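Local coordinates for periplasmic cell division protein (SufI) (Aquifex aeolicus, PDB 6SYY) that binds copper ions and probably acts as a laccase-like multicopper oxidase, coupling oxidation of its substrates to the reduction of oxygen, at residues S64-W69 with V108-E113; D81-E86 with Y172-M177; G112-I117 with A135-E140; T166-Y171 with L216-M221; P202-D207 with L232-P237. All blocks are in the same frame, centred on the assembly; numbering follows the deposited sequence.

Interaction 1: residues S64-W69 with V108-E113; sequences SITAKW and VNNSGE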
# COMPACT_ATOMS: atom_id res chain seq x y z
N SER A 64 21.25 -0.44 -7.30
CA SER A 64 21.23 0.81 -6.55
C SER A 64 19.87 1.49 -6.72
O SER A 64 19.38 1.65 -7.84
CB SER A 64 22.35 1.75 -7.01
OG SER A 64 23.62 1.20 -6.70
N ILE A 65 19.27 1.86 -5.60
CA ILE A 65 18.03 2.63 -5.59
C ILE A 65 18.35 3.95 -4.90
O ILE A 65 18.57 3.98 -3.68
CB ILE A 65 16.89 1.89 -4.88
CG1 ILE A 65 16.72 0.50 -5.49
CG2 ILE A 65 15.60 2.68 -4.98
CD1 ILE A 65 15.79 -0.39 -4.72
N THR A 66 18.39 5.03 -5.67
CA THR A 66 18.84 6.32 -5.17
C THR A 66 17.65 7.25 -5.01
O THR A 66 16.91 7.50 -5.97
CB THR A 66 19.87 6.95 -6.10
OG1 THR A 66 20.93 6.01 -6.33
CG2 THR A 66 20.44 8.21 -5.48
N ALA A 67 17.46 7.76 -3.79
CA ALA A 67 16.50 8.83 -3.55
C ALA A 67 17.19 10.17 -3.76
O ALA A 67 18.29 10.38 -3.24
CB ALA A 67 15.92 8.75 -2.14
N LYS A 68 16.57 11.06 -4.53
CA LYS A 68 17.22 12.31 -4.86
C LYS A 68 16.17 13.38 -5.13
O LYS A 68 15.01 13.08 -5.45
CB LYS A 68 18.14 12.16 -6.08
CG LYS A 68 17.41 11.93 -7.39
CD LYS A 68 18.35 12.10 -8.57
CE LYS A 68 17.57 12.17 -9.87
NZ LYS A 68 18.46 12.34 -11.06
N TRP A 69 16.59 14.63 -5.00
CA TRP A 69 15.77 15.77 -5.39
C TRP A 69 15.87 16.00 -6.89
O TRP A 69 16.94 15.83 -7.49
CB TRP A 69 16.21 17.03 -4.65
CG TRP A 69 15.73 17.07 -3.26
CD1 TRP A 69 16.48 16.90 -2.13
CD2 TRP A 69 14.38 17.28 -2.83
NE1 TRP A 69 15.68 17.00 -1.02
CE2 TRP A 69 14.39 17.24 -1.42
CE3 TRP A 69 13.18 17.52 -3.49
CZ2 TRP A 69 13.23 17.41 -0.67
CZ3 TRP A 69 12.03 17.69 -2.75
CH2 TRP A 69 12.06 17.64 -1.35
N VAL A 108 20.83 4.14 -1.85
CA VAL A 108 21.73 5.29 -1.84
C VAL A 108 20.89 6.53 -1.54
O VAL A 108 19.94 6.84 -2.28
CB VAL A 108 22.48 5.43 -3.17
CG1 VAL A 108 23.51 6.54 -3.07
CG2 VAL A 108 23.12 4.11 -3.54
N ASN A 109 21.23 7.24 -0.47
CA ASN A 109 20.39 8.31 0.06
C ASN A 109 20.98 9.66 -0.34
O ASN A 109 21.97 10.12 0.25
CB ASN A 109 20.27 8.19 1.58
CG ASN A 109 19.30 9.20 2.16
OD1 ASN A 109 18.52 9.82 1.44
ND2 ASN A 109 19.33 9.36 3.48
N ASN A 110 20.36 10.30 -1.32
CA ASN A 110 20.66 11.69 -1.67
C ASN A 110 19.44 12.57 -1.45
O ASN A 110 19.26 13.59 -2.12
CB ASN A 110 21.14 11.80 -3.12
CG ASN A 110 22.46 11.09 -3.35
OD1 ASN A 110 23.26 10.93 -2.44
ND2 ASN A 110 22.69 10.66 -4.59
N SER A 111 18.58 12.19 -0.50
CA SER A 111 17.34 12.91 -0.25
C SER A 111 17.53 14.14 0.62
O SER A 111 16.59 14.94 0.75
CB SER A 111 16.32 11.98 0.41
OG SER A 111 16.70 11.66 1.74
N GLY A 112 18.71 14.33 1.23
CA GLY A 112 18.96 15.47 2.07
C GLY A 112 18.72 15.26 3.55
O GLY A 112 19.03 16.15 4.35
N GLU A 113 18.17 14.11 3.95
CA GLU A 113 17.94 13.81 5.35
C GLU A 113 18.01 12.30 5.53
O GLU A 113 18.14 11.55 4.56
CB GLU A 113 16.60 14.37 5.83
CG GLU A 113 15.42 13.91 4.99
CD GLU A 113 14.10 14.43 5.52
OE1 GLU A 113 13.71 14.03 6.64
OE2 GLU A 113 13.45 15.24 4.83
O HOH W 1 19.42 14.94 -4.40

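Interaction 2: residues D81-E86 with Y172-M177; sequences DMLVYE and YGLAGM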
# COMPACT_ATOMS: atom_id res chain seq x y z
N ASP A 81 9.27 20.66 -7.44
CA ASP A 81 10.37 20.06 -6.72
C ASP A 81 9.87 18.82 -5.98
O ASP A 81 8.97 18.92 -5.14
CB ASP A 81 10.98 21.06 -5.74
CG ASP A 81 11.72 22.19 -6.44
OD1 ASP A 81 11.74 22.21 -7.69
OD2 ASP A 81 12.28 23.06 -5.74
N MET A 82 10.44 17.66 -6.31
CA MET A 82 9.98 16.41 -5.73
C MET A 82 11.16 15.47 -5.51
O MET A 82 12.24 15.63 -6.10
CB MET A 82 8.93 15.73 -6.61
CG MET A 82 7.60 16.45 -6.66
SD MET A 82 6.38 15.51 -7.58
CE MET A 82 6.20 14.08 -6.52
N LEU A 83 10.92 14.47 -4.66
CA LEU A 83 11.85 13.37 -4.47
C LEU A 83 11.45 12.20 -5.36
O LEU A 83 10.27 11.95 -5.59
CB LEU A 83 11.86 12.93 -3.00
CG LEU A 83 12.49 13.86 -1.95
CD1 LEU A 83 12.02 13.50 -0.55
CD2 LEU A 83 14.01 13.78 -2.03
N VAL A 84 12.45 11.48 -5.87
CA VAL A 84 12.20 10.28 -6.66
C VAL A 84 13.18 9.21 -6.25
O VAL A 84 14.30 9.49 -5.82
CB VAL A 84 12.31 10.54 -8.19
CG1 VAL A 84 11.24 11.51 -8.65
CG2 VAL A 84 13.69 11.04 -8.56
N TYR A 85 12.74 7.96 -6.37
CA TYR A 85 13.65 6.82 -6.34
C TYR A 85 14.15 6.60 -7.76
O TYR A 85 13.34 6.40 -8.68
CB TYR A 85 12.94 5.57 -5.82
CG TYR A 85 12.71 5.54 -4.32
CD1 TYR A 85 13.75 5.75 -3.43
CD2 TYR A 85 11.45 5.28 -3.80
CE1 TYR A 85 13.55 5.72 -2.05
CE2 TYR A 85 11.23 5.24 -2.43
CZ TYR A 85 12.28 5.46 -1.56
OH TYR A 85 12.06 5.42 -0.20
N GLU A 86 15.46 6.66 -7.96
CA GLU A 86 16.06 6.42 -9.26
C GLU A 86 16.61 5.00 -9.31
O GLU A 86 17.45 4.62 -8.49
CB GLU A 86 17.17 7.42 -9.59
CG GLU A 86 17.80 7.16 -10.96
CD GLU A 86 18.52 8.37 -11.53
OE1 GLU A 86 18.67 9.38 -10.82
OE2 GLU A 86 18.94 8.30 -12.71
N TYR A 172 6.37 13.93 -0.85
CA TYR A 172 7.18 14.65 -1.82
C TYR A 172 7.66 13.76 -2.97
O TYR A 172 8.28 14.28 -3.91
CB TYR A 172 8.37 15.33 -1.14
CG TYR A 172 8.02 16.74 -0.74
CD1 TYR A 172 7.46 17.02 0.50
CD2 TYR A 172 8.21 17.80 -1.62
CE1 TYR A 172 7.12 18.31 0.86
CE2 TYR A 172 7.87 19.09 -1.27
CZ TYR A 172 7.33 19.34 -0.03
OH TYR A 172 6.99 20.63 0.32
N GLY A 173 7.38 12.46 -2.94
CA GLY A 173 7.56 11.68 -4.14
C GLY A 173 8.17 10.30 -4.01
O GLY A 173 8.21 9.55 -4.99
N LEU A 174 8.66 9.94 -2.82
CA LEU A 174 9.27 8.63 -2.63
C LEU A 174 8.15 7.61 -2.42
O LEU A 174 7.69 7.39 -1.30
CB LEU A 174 10.26 8.64 -1.48
CG LEU A 174 11.46 9.58 -1.64
CD1 LEU A 174 12.43 9.44 -0.47
CD2 LEU A 174 12.15 9.32 -2.97
N ALA A 175 7.71 7.00 -3.51
CA ALA A 175 6.67 5.98 -3.48
C ALA A 175 6.69 5.23 -4.80
O ALA A 175 6.78 5.85 -5.87
CB ALA A 175 5.27 6.58 -3.24
N GLY A 176 6.60 3.91 -4.73
CA GLY A 176 6.60 3.09 -5.92
C GLY A 176 5.89 1.79 -5.68
O GLY A 176 5.71 1.35 -4.53
N MET A 177 5.49 1.15 -6.78
CA MET A 177 4.78 -0.12 -6.76
C MET A 177 5.73 -1.26 -7.08
O MET A 177 6.66 -1.11 -7.89
CB MET A 177 3.62 -0.10 -7.76
CG MET A 177 2.93 -1.44 -7.95
SD MET A 177 1.53 -1.39 -9.09
CE MET A 177 0.36 -0.39 -8.17

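Interaction 3: residues G112-I117 with A135-E140; sequences GEDSII and AVKDGE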
# COMPACT_ATOMS: atom_id res chain seq x y z
N GLY A 112 18.71 14.33 1.23
CA GLY A 112 18.96 15.47 2.07
C GLY A 112 18.72 15.26 3.55
O GLY A 112 19.03 16.15 4.35
N GLU A 113 18.17 14.11 3.95
CA GLU A 113 17.94 13.81 5.35
C GLU A 113 18.01 12.30 5.53
O GLU A 113 18.14 11.55 4.56
CB GLU A 113 16.60 14.37 5.83
CG GLU A 113 15.42 13.91 4.99
CD GLU A 113 14.10 14.43 5.52
OE1 GLU A 113 13.71 14.03 6.64
OE2 GLU A 113 13.45 15.24 4.83
N ASP A 114 17.92 11.86 6.78
CA ASP A 114 17.89 10.43 7.08
C ASP A 114 16.73 9.76 6.34
O ASP A 114 15.65 10.33 6.20
CB ASP A 114 17.74 10.19 8.58
CG ASP A 114 18.95 10.65 9.37
OD1 ASP A 114 19.81 11.34 8.79
OD2 ASP A 114 19.04 10.31 10.57
N SER A 115 16.97 8.54 5.86
CA SER A 115 15.91 7.81 5.17
C SER A 115 16.27 6.34 5.10
O SER A 115 17.41 5.93 5.33
CB SER A 115 15.67 8.38 3.77
OG SER A 115 14.52 7.78 3.18
N ILE A 116 15.26 5.54 4.76
CA ILE A 116 15.41 4.10 4.55
C ILE A 116 14.19 3.66 3.75
O ILE A 116 13.11 4.21 3.91
CB ILE A 116 15.53 3.34 5.89
CG1 ILE A 116 15.88 1.87 5.65
CG2 ILE A 116 14.26 3.47 6.72
CD1 ILE A 116 17.33 1.64 5.28
N ILE A 117 14.38 2.68 2.87
CA ILE A 117 13.28 2.16 2.07
C ILE A 117 12.65 1.00 2.82
O ILE A 117 13.35 0.08 3.26
CB ILE A 117 13.76 1.71 0.68
CG1 ILE A 117 14.55 2.82 -0.01
CG2 ILE A 117 12.57 1.30 -0.17
CD1 ILE A 117 15.08 2.42 -1.36
N ALA A 135 17.94 3.62 9.38
CA ALA A 135 17.96 4.77 8.49
C ALA A 135 19.37 5.34 8.40
O ALA A 135 20.10 5.38 9.39
CB ALA A 135 16.98 5.84 8.97
N VAL A 136 19.75 5.76 7.20
CA VAL A 136 21.09 6.26 6.94
C VAL A 136 21.01 7.75 6.64
O VAL A 136 19.99 8.26 6.17
CB VAL A 136 21.77 5.50 5.79
CG1 VAL A 136 21.86 4.02 6.12
CG2 VAL A 136 21.01 5.71 4.49
N LYS A 137 22.11 8.45 6.93
CA LYS A 137 22.18 9.89 6.72
C LYS A 137 22.29 10.21 5.23
O LYS A 137 22.56 9.35 4.39
CB LYS A 137 23.37 10.47 7.48
CG LYS A 137 23.33 10.26 8.99
CD LYS A 137 24.56 10.86 9.65
CE LYS A 137 24.37 11.00 11.16
NZ LYS A 137 24.06 9.70 11.81
N ASP A 138 22.07 11.49 4.90
CA ASP A 138 22.27 11.95 3.53
C ASP A 138 23.71 11.70 3.10
O ASP A 138 24.65 11.92 3.87
CB ASP A 138 21.93 13.45 3.42
CG ASP A 138 22.15 14.00 2.01
OD1 ASP A 138 21.42 13.61 1.07
OD2 ASP A 138 23.06 14.84 1.84
N GLY A 139 23.88 11.22 1.87
CA GLY A 139 25.17 10.80 1.38
C GLY A 139 25.55 9.38 1.73
O GLY A 139 26.57 8.89 1.22
N GLU A 140 24.77 8.70 2.56
CA GLU A 140 25.10 7.35 3.00
C GLU A 140 24.28 6.31 2.23
O GLU A 140 23.31 6.62 1.53
CB GLU A 140 24.87 7.19 4.51
CG GLU A 140 26.04 7.73 5.35
CD GLU A 140 25.84 7.52 6.84
OE1 GLU A 140 24.74 7.06 7.25
OE2 GLU A 140 26.78 7.83 7.60
O HOH W 2 21.04 13.16 7.07
O HOH W 3 21.34 8.73 11.50

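Interaction 4: residues T166-Y171 with L216-M221; sequences TGYQVY and LVYNPM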
# COMPACT_ATOMS: atom_id res chain seq x y z
N THR A 166 8.38 10.16 7.50
CA THR A 166 7.83 9.31 6.45
C THR A 166 6.72 10.02 5.68
O THR A 166 6.65 9.93 4.45
CB THR A 166 7.32 7.99 7.06
OG1 THR A 166 8.43 7.23 7.54
CG2 THR A 166 6.57 7.18 6.01
N GLY A 167 5.84 10.74 6.39
CA GLY A 167 4.82 11.50 5.70
C GLY A 167 5.40 12.52 4.74
O GLY A 167 4.90 12.71 3.63
N TYR A 168 6.48 13.18 5.16
CA TYR A 168 7.10 14.18 4.30
C TYR A 168 7.66 13.55 3.03
O TYR A 168 7.39 14.02 1.91
CB TYR A 168 8.21 14.92 5.06
CG TYR A 168 8.94 15.94 4.21
CD1 TYR A 168 10.03 15.57 3.43
CD2 TYR A 168 8.54 17.27 4.18
CE1 TYR A 168 10.70 16.49 2.64
CE2 TYR A 168 9.21 18.19 3.40
CZ TYR A 168 10.29 17.80 2.63
OH TYR A 168 10.96 18.72 1.85
N GLN A 169 8.45 12.48 3.18
CA GLN A 169 9.17 11.95 2.02
C GLN A 169 8.23 11.24 1.06
O GLN A 169 8.41 11.33 -0.16
CB GLN A 169 10.30 11.03 2.49
CG GLN A 169 11.40 11.76 3.24
CD GLN A 169 12.69 10.98 3.27
OE1 GLN A 169 12.70 9.79 3.58
NE2 GLN A 169 13.79 11.64 2.94
N VAL A 170 7.24 10.51 1.57
CA VAL A 170 6.26 9.89 0.70
C VAL A 170 5.50 10.96 -0.08
O VAL A 170 5.37 10.89 -1.30
CB VAL A 170 5.30 8.99 1.50
CG1 VAL A 170 4.16 8.50 0.62
CG2 VAL A 170 6.06 7.82 2.10
N TYR A 171 5.02 11.98 0.63
CA TYR A 171 4.25 13.04 -0.01
C TYR A 171 5.07 13.77 -1.06
O TYR A 171 4.52 14.20 -2.09
CB TYR A 171 3.74 14.02 1.04
CG TYR A 171 2.94 15.16 0.46
CD1 TYR A 171 1.64 14.96 0.02
CD2 TYR A 171 3.47 16.44 0.37
CE1 TYR A 171 0.90 16.00 -0.51
CE2 TYR A 171 2.73 17.49 -0.15
CZ TYR A 171 1.44 17.26 -0.59
OH TYR A 171 0.69 18.29 -1.12
N LEU A 216 4.64 21.78 -4.25
CA LEU A 216 3.79 21.04 -3.33
C LEU A 216 3.67 21.78 -2.00
O LEU A 216 4.61 22.43 -1.54
CB LEU A 216 4.35 19.64 -3.09
CG LEU A 216 4.27 18.70 -4.31
CD1 LEU A 216 5.12 17.47 -4.09
CD2 LEU A 216 2.82 18.32 -4.59
N VAL A 217 2.49 21.67 -1.40
CA VAL A 217 2.20 22.25 -0.10
C VAL A 217 1.93 21.11 0.87
O VAL A 217 1.00 20.32 0.66
CB VAL A 217 1.01 23.22 -0.17
CG1 VAL A 217 0.81 23.91 1.17
CG2 VAL A 217 1.22 24.24 -1.28
N TYR A 218 2.74 21.02 1.92
CA TYR A 218 2.60 19.98 2.94
C TYR A 218 2.37 20.66 4.28
O TYR A 218 3.32 21.04 4.96
CB TYR A 218 3.83 19.07 2.98
CG TYR A 218 3.69 17.91 3.95
CD1 TYR A 218 2.74 16.92 3.75
CD2 TYR A 218 4.51 17.82 5.07
CE1 TYR A 218 2.61 15.86 4.63
CE2 TYR A 218 4.38 16.76 5.96
CZ TYR A 218 3.43 15.78 5.74
OH TYR A 218 3.29 14.73 6.62
N ASN A 219 1.10 20.81 4.65
CA ASN A 219 0.72 21.39 5.94
C ASN A 219 -0.29 20.47 6.62
O ASN A 219 -1.49 20.75 6.63
CB ASN A 219 0.18 22.81 5.78
CG ASN A 219 -0.99 22.89 4.81
OD1 ASN A 219 -1.19 21.99 3.99
ND2 ASN A 219 -1.76 23.96 4.91
N PRO A 220 0.17 19.35 7.18
CA PRO A 220 -0.72 18.54 8.00
C PRO A 220 -1.19 19.34 9.21
O PRO A 220 -0.38 19.90 9.95
CB PRO A 220 0.16 17.35 8.41
CG PRO A 220 1.56 17.86 8.30
CD PRO A 220 1.55 18.82 7.15
N MET A 221 -2.51 19.40 9.38
CA MET A 221 -3.11 20.18 10.46
C MET A 221 -3.23 19.30 11.71
O MET A 221 -4.04 18.37 11.75
CB MET A 221 -4.48 20.72 10.04
CG MET A 221 -4.43 21.80 8.97
SD MET A 221 -3.59 23.29 9.53
CE MET A 221 -3.77 24.32 8.08

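Interaction 5: residues P202-D207 with L232-P237; sequences PLIIQD and LVNLTP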
# COMPACT_ATOMS: atom_id res chain seq x y z
N PRO A 202 -1.35 -0.11 -13.31
CA PRO A 202 -1.28 0.39 -11.93
C PRO A 202 -2.05 1.68 -11.78
O PRO A 202 -2.06 2.53 -12.67
CB PRO A 202 0.23 0.61 -11.72
CG PRO A 202 0.75 0.91 -13.08
CD PRO A 202 -0.09 0.11 -14.04
N LEU A 203 -2.71 1.83 -10.63
CA LEU A 203 -3.41 3.06 -10.29
C LEU A 203 -2.95 3.46 -8.89
O LEU A 203 -3.56 3.08 -7.88
CB LEU A 203 -4.93 2.90 -10.37
CG LEU A 203 -5.54 2.47 -11.71
CD1 LEU A 203 -7.05 2.41 -11.60
CD2 LEU A 203 -5.14 3.41 -12.84
N ILE A 204 -1.86 4.22 -8.83
CA ILE A 204 -1.33 4.72 -7.57
C ILE A 204 -2.07 6.03 -7.27
O ILE A 204 -1.75 7.07 -7.84
CB ILE A 204 0.19 4.92 -7.63
CG1 ILE A 204 0.87 3.57 -7.93
CG2 ILE A 204 0.71 5.53 -6.34
CD1 ILE A 204 2.22 3.69 -8.58
N ILE A 205 -3.06 5.96 -6.40
CA ILE A 205 -3.94 7.09 -6.13
C ILE A 205 -3.39 7.89 -4.96
O ILE A 205 -3.12 7.35 -3.88
CB ILE A 205 -5.38 6.62 -5.85
CG1 ILE A 205 -5.87 5.73 -6.99
CG2 ILE A 205 -6.30 7.83 -5.69
CD1 ILE A 205 -7.29 5.26 -6.82
N GLN A 206 -3.22 9.19 -5.18
CA GLN A 206 -2.64 10.09 -4.19
C GLN A 206 -3.35 11.43 -4.27
O GLN A 206 -3.75 11.87 -5.35
CB GLN A 206 -1.14 10.29 -4.43
CG GLN A 206 -0.31 9.02 -4.44
CD GLN A 206 1.16 9.31 -4.65
OE1 GLN A 206 1.97 9.15 -3.73
NE2 GLN A 206 1.51 9.75 -5.85
N ASP A 207 -3.51 12.08 -3.13
CA ASP A 207 -4.01 13.45 -3.09
C ASP A 207 -2.88 14.37 -2.68
O ASP A 207 -2.10 14.05 -1.77
CB ASP A 207 -5.22 13.60 -2.16
CG ASP A 207 -4.93 13.16 -0.74
OD1 ASP A 207 -4.08 12.27 -0.54
OD2 ASP A 207 -5.56 13.72 0.19
N LEU A 232 -4.52 12.68 -7.78
CA LEU A 232 -3.57 12.25 -8.80
C LEU A 232 -3.60 10.74 -8.91
O LEU A 232 -3.81 10.03 -7.92
CB LEU A 232 -2.14 12.71 -8.49
CG LEU A 232 -1.80 14.21 -8.53
CD1 LEU A 232 -2.32 14.93 -7.30
CD2 LEU A 232 -0.31 14.39 -8.65
N VAL A 233 -3.41 10.24 -10.13
CA VAL A 233 -3.20 8.83 -10.38
C VAL A 233 -1.88 8.70 -11.13
O VAL A 233 -1.74 9.25 -12.23
CB VAL A 233 -4.35 8.20 -11.18
CG1 VAL A 233 -4.18 6.69 -11.23
CG2 VAL A 233 -5.69 8.57 -10.57
N ASN A 234 -0.92 8.01 -10.53
CA ASN A 234 0.42 7.89 -11.10
C ASN A 234 1.01 9.27 -11.39
O ASN A 234 1.62 9.50 -12.43
CB ASN A 234 0.40 7.03 -12.36
CG ASN A 234 -0.28 5.71 -12.13
OD1 ASN A 234 -0.37 5.23 -10.99
ND2 ASN A 234 -0.77 5.09 -13.20
N LEU A 235 0.80 10.20 -10.45
CA LEU A 235 1.24 11.59 -10.57
C LEU A 235 0.63 12.28 -11.79
O LEU A 235 1.26 13.13 -12.41
CB LEU A 235 2.77 11.70 -10.62
CG LEU A 235 3.50 11.62 -9.28
CD1 LEU A 235 4.94 12.02 -9.46
CD2 LEU A 235 2.82 12.49 -8.23
N THR A 236 -0.61 11.92 -12.13
CA THR A 236 -1.33 12.56 -13.22
C THR A 236 -2.57 13.25 -12.66
O THR A 236 -3.45 12.56 -12.10
CB THR A 236 -1.73 11.56 -14.31
OG1 THR A 236 -0.59 10.76 -14.66
CG2 THR A 236 -2.24 12.29 -15.54
N PRO A 237 -2.69 14.56 -12.78
CA PRO A 237 -3.91 15.24 -12.33
C PRO A 237 -5.01 15.14 -13.36
O PRO A 237 -4.77 15.21 -14.57
CB PRO A 237 -3.45 16.69 -12.15
CG PRO A 237 -2.38 16.85 -13.19
CD PRO A 237 -1.67 15.52 -13.27
O HOH W 4 -0.26 9.60 -7.82

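Interaction 1: residues S64-W69 with V108-E113
Thr66 lies alongside Val108, the two beta-branched side chains leaving the same face of the sheet in the same direction, with Thr66 OG1 3.6 Å from Val108 CB. Because OG1 stands beside the backbone N (chi1 -53°), the CG2 methyl is turned across the seam, 3.5 Å from Val108 O and close to the side chain of Asn110. Threonine and valine suit such extended backbone. The other face carries Ala67 and Asn109; here Ala67 CB meets Ser111 CB at 4.1 Å, and its small methyl also packs against Tyr85 and Leu174. The strands run parallel, their axes 7° apart. Val108 N bonds to Ile65 O (2.9 Å), Ala67 N to Val108 O, and Asn110 N to Ala67 O (2.8 Å). The second chain then turns away. Asn109 OD1 accepts from Ser111 N, an Asx turn, and also from Ser111 OG at 2.6 Å. Beyond the pairing, a water links Trp69 N to Asn110 O, and the indole reaches back so that Trp69 NE1 makes a weak bond, 2.9 Å long and bent, to Ser111 O. An alanine in place of Trp69 would remove the indole, which is likely to leave Ser111 O without this donor and to open a gap beside Leu83 and Tyr168, which pack on the ring. Two parallel strands joined this way, distant in sequence, are typical of the Greek-key sandwich of a cupredoxin domain, here the first of the multicopper oxidase.

Interaction 2: residues D81-E86 with Y172-M177
The phenol ring of Tyr85 carries Leu174 CD2 over the centre of one face, 3.8 Å from the centroid and 7° off the normal, a clear CH-pi contact. Leu174 crosses the tyrosine at about a right angle, and its CB approaches Tyr85 CE2 at 3.7 Å. The Tyr172 ring meets the strand differently: Asp81 O lies at its edge, in the ring plane, 3.8 Å from Tyr172 CD2, while its own stacking partner is Tyr168. Leucine suits position 174 because its two methyls divide the work: CD2 also packs on Leu83 CB (3.6 Å), and CD1 runs beside Leu83 CD1. Between these groups the backbones come very close. Leu83 N donates to Tyr172 O over 2.8 Å, approaching from above the carbonyl plane, at the point where helix 166-172 ends in a Schellman motif. Gly173, with positive phi, passes its CA 3.1 Å from Leu83 O; a CB there would collide with that oxygen. Met82, bent at its last torsion (chi3 66°), folds CE back to 3.6 Å from Gly173 CA. Leu83 O and Gly173 O, both acceptors, cannot bond to each other, and Gly173 O accepts from Asn92 ND2 instead. The chemistry is therefore mainly apolar, with one backbone bond, and it lies close to a copper site: the Ala175 side chain is about 5 Å from that of His159, a copper ligand.

Interaction 3: residues G112-I117 with A135-E140
Ser115 and Val136 form a single antiparallel bridge, a hydrogen-bonded pair in which Ser115 N donates to Val136 O and Val136 N to Ser115 O, each over 3.0 Å. The segments run 157° apart and are loops of the first cupredoxin domain, flanking strand 117-120 and its copper ligands. The second segment then makes a type II turn from Lys137 to Glu140, whose third position is Gly139; its positive phi comes easily to a residue without CB. Glu140 OE1 reinforces the turn by accepting from Lys137 N. At the inner end Ile116 CB packs 4.2 Å from Ala135 CB, where the small methyl lets the two loops approach closely, and the Ile116 side chain is about 4 Å from that of His161, a copper ligand. Further out Asp114 and Lys137 lie side by side, Asp114 OD1 3.7 Å from Lys137 CG. Their charged ends, 5.2 Å apart from Asp114 OD2 to Lys137 NZ, make no direct pair but share a water; another joins Asp114 OD1 to Asp138 N. Asp138, its CG opposite the backbone N (chi1 178°), swings its carboxylate to Gly112, whose N reaches OD1 at 2.8 Å from above the carboxylate plane.

Interaction 4: residues T166-Y171 with L216-M221
Leu216 starts the contact, resting its CB 4.0 Å from Tyr171 CE2 and turning CD1 to the backbone O of the same tyrosine. The loop it belongs to, between strands 200-208 and 230-233, lies against helix 166-172 of the first cupredoxin domain, so two family domains meet here largely through tyrosines. Val217 contributes its carbonyl: O lies 2.7 Å from Tyr171 OH, a weak bond whose proton may go elsewhere, while Thr209 N donates to the same hydroxyl. Tyr218 comes next and bears most of the packing. Its CG stands opposite the backbone N (chi1 -176°), which throws the ring toward the helix. There it slides past Tyr171 in the opposite sense, the rings oblique with planes at 34° and Tyr218 CD1 over the face of Tyr171, 3.5 Å from Tyr171 CD2. Tyr168 CD2 comes to 4.2 Å from Tyr218 CD2, the other ortho carbon. The long phenol carries Tyr218 OH to 3.6 Å from Gly167 C, and a CB on that glycine would collide with the hydroxyl, which bonds onward to Glu513. Two residues later Pro220 sits over the opposite face, its CD 3.6 Å above the centre of the Tyr218 ring.

Interaction 5: residues P202-D207 with L232-P237
Asn234 crosses Ile204 at about a right angle and lays its amide against the backbone of strand 200-208. With CG beside the backbone N (chi1 -52°), Asn234 OD1 reaches Ile204 N at 2.8 Å while Asn234 ND2 donates to Pro202 O at 2.9 Å. The second bond is nearly straight, 172° at the hydrogen, and Pro202 O lies in the amide plane. Two bonds hold this amide flat, Asn50 O takes ND2 as well, and Ile204 CB is 3.4 Å from Asn234 OD1. Asn234 N donates in turn to Ile204 O. Leu203 and Val233 meet obliquely, CD2 of Leu203 3.8 Å from CG1 of Val233, a branched pair suited to the buried face. Leu232 and Gln206 exchange two backbone bonds, the shorter 2.7 Å from Leu232 N to Gln206 O. Beyond Val233 the chain turns through Asn234 and Leu235, both with positive phi, in a two-residue hairpin loop with type I' turn angles that returns at Thr236; asparagine takes up that left-handed backbone readily. A water joins Ile204 O to Leu235 N. A leucine in place of Asn234 would probably leave Ile204 N and Pro202 O without their partners and strain the turn. Where the strand 230-233 gives out, the amide therefore replaces a peptide group, accepting and donating as a neighbouring strand would, and the pairing of this second cupredoxin domain is prolonged in a buried setting.

How the interactions relate
From the N terminus, 64-69 opens interaction 1 and 81-86 opens interaction 2. Interaction 1 closes at 108-113, and 112-117, which shares Gly112 and Glu113 with it, begins interaction 3, a short loop completed at 135-140 that lies wholly within the span of interaction 2. Helix 166-172 opens interaction 4 just before 172-177 closes interaction 2, so interaction 2 crosses both interaction 1 and interaction 4. Interaction 5 opens at 202-207 and crosses interaction 4, which closes at 216-221. Interactions 1, 2 and 3 knit the first cupredoxin domain together, interaction 5 belongs to the second, and interaction 4 ties the two; Met82 packs on Leu216 and Leu235, joining interaction 2 to interactions 4 and 5.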